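Local coordinates for putative uncharacterized protein SMU.1704 (Streptococcus mutans, PDB 3L7W) that probably binds DNA as a dimeric transcriptional regulator of the PadR family, through a winged helix-turn-helix domain, at residues A[13-18]-A[54-59]. Residues are numbered along the deposited sequence; the frame is centred on the assembly and turned at random.
Sequences LILAIV and GYLSTY
Leu56, at the start of strand 56-63, drives its side chain into the face of helix 7-20 bounded by Ile14, Leu15 and Val18, a worked example of how a winged-helix domain joins its wing to its helical core. The two methyls of Leu56 meet different partners. Leu56 CD2 lies 3.6 Å from Val18 CG1; Leu56 CD1 meets Ile14 CG2 at 3.8 Å, where the Ile14 and Leu56 side chains cross at about a right angle. From the flank, Leu15 CD1 comes within 3.7 Å of both Leu56 CG and Leu56 CD2, the two side chains meeting obliquely. With chi1 at -65°, Leu56 CG stands anti to its own carbonyl carbon, and both methyls reach the helix although the segment axes stay 10.9 Å apart. All four of these side chains are buried and the packing is purely apolar. Toward Tyr55 the fit slackens: Leu15 CD2 comes no nearer than 4.2 Å to Tyr55 CB, and the partly exposed tyrosine leads its ring away from helix 7-20 to stack on His80. Around this join, Ile14 also packs on helices 25-32 and 40-52, Leu15 touches Leu73 of strand 66-73 and Leu81 of helix 75-100, and Leu13 and Ile17, elsewhere on helix 7-20, meet Ile98 of the second subunit.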
ATOM      1  N   LEU A  13      -4.799  -7.852  -6.207  1.00 27.61           N
ATOM      2  CA  LEU A  13      -4.591  -9.201  -5.683  1.00 28.09           C
ATOM      3  C   LEU A  13      -5.575 -10.191  -6.293  1.00 26.94           C
ATOM      4  O   LEU A  13      -5.200 -11.279  -6.692  1.00 30.45           O
ATOM      5  CB  LEU A  13      -4.697  -9.212  -4.155  1.00 23.02           C
ATOM      6  CG  LEU A  13      -3.524  -8.470  -3.479  1.00 27.39           C
ATOM      7  CD1 LEU A  13      -3.805  -8.280  -2.013  1.00 22.72           C
ATOM      8  CD2 LEU A  13      -2.228  -9.227  -3.664  1.00 21.23           C
ATOM      9  N   ILE A  14      -6.845  -9.816  -6.341  1.00 21.07           N
ATOM     10  CA  ILE A  14      -7.853 -10.714  -6.875  1.00 29.64           C
ATOM     11  C   ILE A  14      -7.510 -11.086  -8.306  1.00 34.50           C
ATOM     12  O   ILE A  14      -7.417 -12.261  -8.645  1.00 28.26           O
ATOM     13  CB  ILE A  14      -9.238 -10.071  -6.872  1.00 24.43           C
ATOM     14  CG1 ILE A  14      -9.763  -9.963  -5.435  1.00 26.19           C
ATOM     15  CG2 ILE A  14     -10.179 -10.890  -7.725  1.00 25.48           C
ATOM     16  CD1 ILE A  14     -10.947  -9.056  -5.293  1.00 28.95           C
ATOM     17  N   LEU A  15      -7.321 -10.079  -9.147  1.00 25.63           N
ATOM     18  CA  LEU A  15      -6.987 -10.344 -10.538  1.00 22.63           C
ATOM     19  C   LEU A  15      -5.721 -11.175 -10.633  1.00 26.42           C
ATOM     20  O   LEU A  15      -5.636 -12.094 -11.442  1.00 30.16           O
ATOM     21  CB  LEU A  15      -6.822  -9.037 -11.298  1.00 30.94           C
ATOM     22  CG  LEU A  15      -8.018  -8.574 -12.130  1.00 36.03           C
ATOM     23  CD1 LEU A  15      -9.333  -9.080 -11.574  1.00 33.51           C
ATOM     24  CD2 LEU A  15      -8.017  -7.066 -12.299  1.00 32.52           C
ATOM     25  N   ALA A  16      -4.736 -10.868  -9.791  1.00 27.87           N
ATOM     26  CA  ALA A  16      -3.473 -11.583  -9.858  1.00 29.26           C
ATOM     27  C   ALA A  16      -3.711 -13.033  -9.502  1.00 28.71           C
ATOM     28  O   ALA A  16      -3.186 -13.931 -10.163  1.00 31.56           O
ATOM     29  CB  ALA A  16      -2.425 -10.966  -8.935  1.00 28.90           C
ATOM     30  N   ILE A  17      -4.510 -13.252  -8.462  1.00 27.24           N
ATOM     31  CA  ILE A  17      -4.778 -14.603  -7.981  1.00 25.26           C
ATOM     32  C   ILE A  17      -5.538 -15.376  -9.048  1.00 34.82           C
ATOM     33  O   ILE A  17      -5.196 -16.507  -9.385  1.00 32.83           O
ATOM     34  CB  ILE A  17      -5.604 -14.574  -6.699  1.00 22.62           C
ATOM     35  CG1 ILE A  17      -4.762 -14.015  -5.542  1.00 27.28           C
ATOM     36  CG2 ILE A  17      -6.086 -15.959  -6.348  1.00 29.01           C
ATOM     37  CD1 ILE A  17      -5.558 -13.744  -4.306  1.00 35.28           C
ATOM     38  N   VAL A  18      -6.564 -14.738  -9.594  1.00 29.68           N
ATOM     39  CA  VAL A  18      -7.402 -15.374 -10.576  1.00 31.44           C
ATOM     40  C   VAL A  18      -6.605 -15.643 -11.840  1.00 34.92           C
ATOM     41  O   VAL A  18      -6.924 -16.562 -12.580  1.00 36.09           O
ATOM     42  CB  VAL A  18      -8.642 -14.531 -10.862  1.00 29.39           C
ATOM     43  CG1 VAL A  18      -9.494 -15.181 -11.968  1.00 30.89           C
ATOM     44  CG2 VAL A  18      -9.449 -14.391  -9.575  1.00 28.18           C
ATOM     45  N   GLY A  54     -15.857  -6.191 -16.225  1.00 35.70           N
ATOM     46  CA  GLY A  54     -15.474  -7.077 -17.308  1.00 38.10           C
ATOM     47  C   GLY A  54     -14.144  -7.767 -17.134  1.00 36.90           C
ATOM     48  O   GLY A  54     -13.719  -8.541 -17.997  1.00 33.14           O
ATOM     49  N   TYR A  55     -13.480  -7.519 -16.010  1.00 35.81           N
ATOM     50  CA  TYR A  55     -12.149  -8.094 -15.804  1.00 29.75           C
ATOM     51  C   TYR A  55     -12.238  -9.545 -15.380  1.00 28.79           C
ATOM     52  O   TYR A  55     -11.325 -10.333 -15.614  1.00 27.85           O
ATOM     53  CB  TYR A  55     -11.383  -7.284 -14.760  1.00 26.22           C
ATOM     54  CG  TYR A  55     -11.261  -5.830 -15.135  1.00 33.32           C
ATOM     55  CD1 TYR A  55     -10.850  -5.454 -16.411  1.00 41.33           C
ATOM     56  CD2 TYR A  55     -11.555  -4.833 -14.219  1.00 35.03           C
ATOM     57  CE1 TYR A  55     -10.730  -4.115 -16.758  1.00 40.73           C
ATOM     58  CE2 TYR A  55     -11.440  -3.493 -14.558  1.00 39.32           C
ATOM     59  CZ  TYR A  55     -11.025  -3.143 -15.824  1.00 41.15           C
ATOM     60  OH  TYR A  55     -10.909  -1.812 -16.144  1.00 46.43           O
ATOM     61  N   LEU A  56     -13.344  -9.893 -14.732  1.00 31.97           N
ATOM     62  CA  LEU A  56     -13.588 -11.276 -14.363  1.00 34.19           C
ATOM     63  C   LEU A  56     -14.892 -11.775 -15.003  1.00 36.40           C
ATOM     64  O   LEU A  56     -15.901 -11.078 -15.022  1.00 36.42           O
ATOM     65  CB  LEU A  56     -13.682 -11.414 -12.846  1.00 26.59           C
ATOM     66  CG  LEU A  56     -12.409 -11.111 -12.049  1.00 26.29           C
ATOM     67  CD1 LEU A  56     -12.731 -11.066 -10.566  1.00 31.00           C
ATOM     68  CD2 LEU A  56     -11.338 -12.147 -12.330  1.00 21.16           C
ATOM     69  N   SER A  57     -14.871 -12.986 -15.532  1.00 27.04           N
ATOM     70  CA  SER A  57     -16.110 -13.615 -15.919  1.00 38.71           C
ATOM     71  C   SER A  57     -16.265 -14.703 -14.890  1.00 41.66           C
ATOM     72  O   SER A  57     -15.290 -15.069 -14.231  1.00 38.80           O
ATOM     73  CB  SER A  57     -16.036 -14.191 -17.335  1.00 29.99           C
ATOM     74  OG  SER A  57     -15.091 -15.235 -17.386  1.00 39.76           O
ATOM     75  N   THR A  58     -17.480 -15.211 -14.740  1.00 33.03           N
ATOM     76  CA  THR A  58     -17.754 -16.232 -13.745  1.00 37.17           C
ATOM     77  C   THR A  58     -18.536 -17.393 -14.338  1.00 40.01           C
ATOM     78  O   THR A  58     -19.290 -17.240 -15.298  1.00 35.84           O
ATOM     79  CB  THR A  58     -18.638 -15.673 -12.640  1.00 37.55           C
ATOM     80  OG1 THR A  58     -19.841 -15.185 -13.241  1.00 37.06           O
ATOM     81  CG2 THR A  58     -17.931 -14.543 -11.874  1.00 36.23           C
ATOM     82  N   TYR A  59     -18.376 -18.552 -13.726  1.00 34.33           N
ATOM     83  CA  TYR A  59     -19.148 -19.707 -14.099  1.00 33.59           C
ATOM     84  C   TYR A  59     -19.265 -20.529 -12.854  1.00 38.34           C
ATOM     85  O   TYR A  59     -18.531 -20.306 -11.884  1.00 32.45           O
ATOM     86  CB  TYR A  59     -18.455 -20.498 -15.204  1.00 30.83           C
ATOM     87  CG  TYR A  59     -17.057 -20.943 -14.864  1.00 29.13           C
ATOM     88  CD1 TYR A  59     -15.965 -20.117 -15.114  1.00 30.19           C
ATOM     89  CD2 TYR A  59     -16.821 -22.191 -14.303  1.00 25.81           C
ATOM     90  CE1 TYR A  59     -14.669 -20.531 -14.829  1.00 29.17           C
ATOM     91  CE2 TYR A  59     -15.526 -22.604 -13.989  1.00 33.17           C
ATOM     92  CZ  TYR A  59     -14.456 -21.765 -14.263  1.00 29.74           C
ATOM     93  OH  TYR A  59     -13.174 -22.161 -13.967  1.00 29.55           O
TER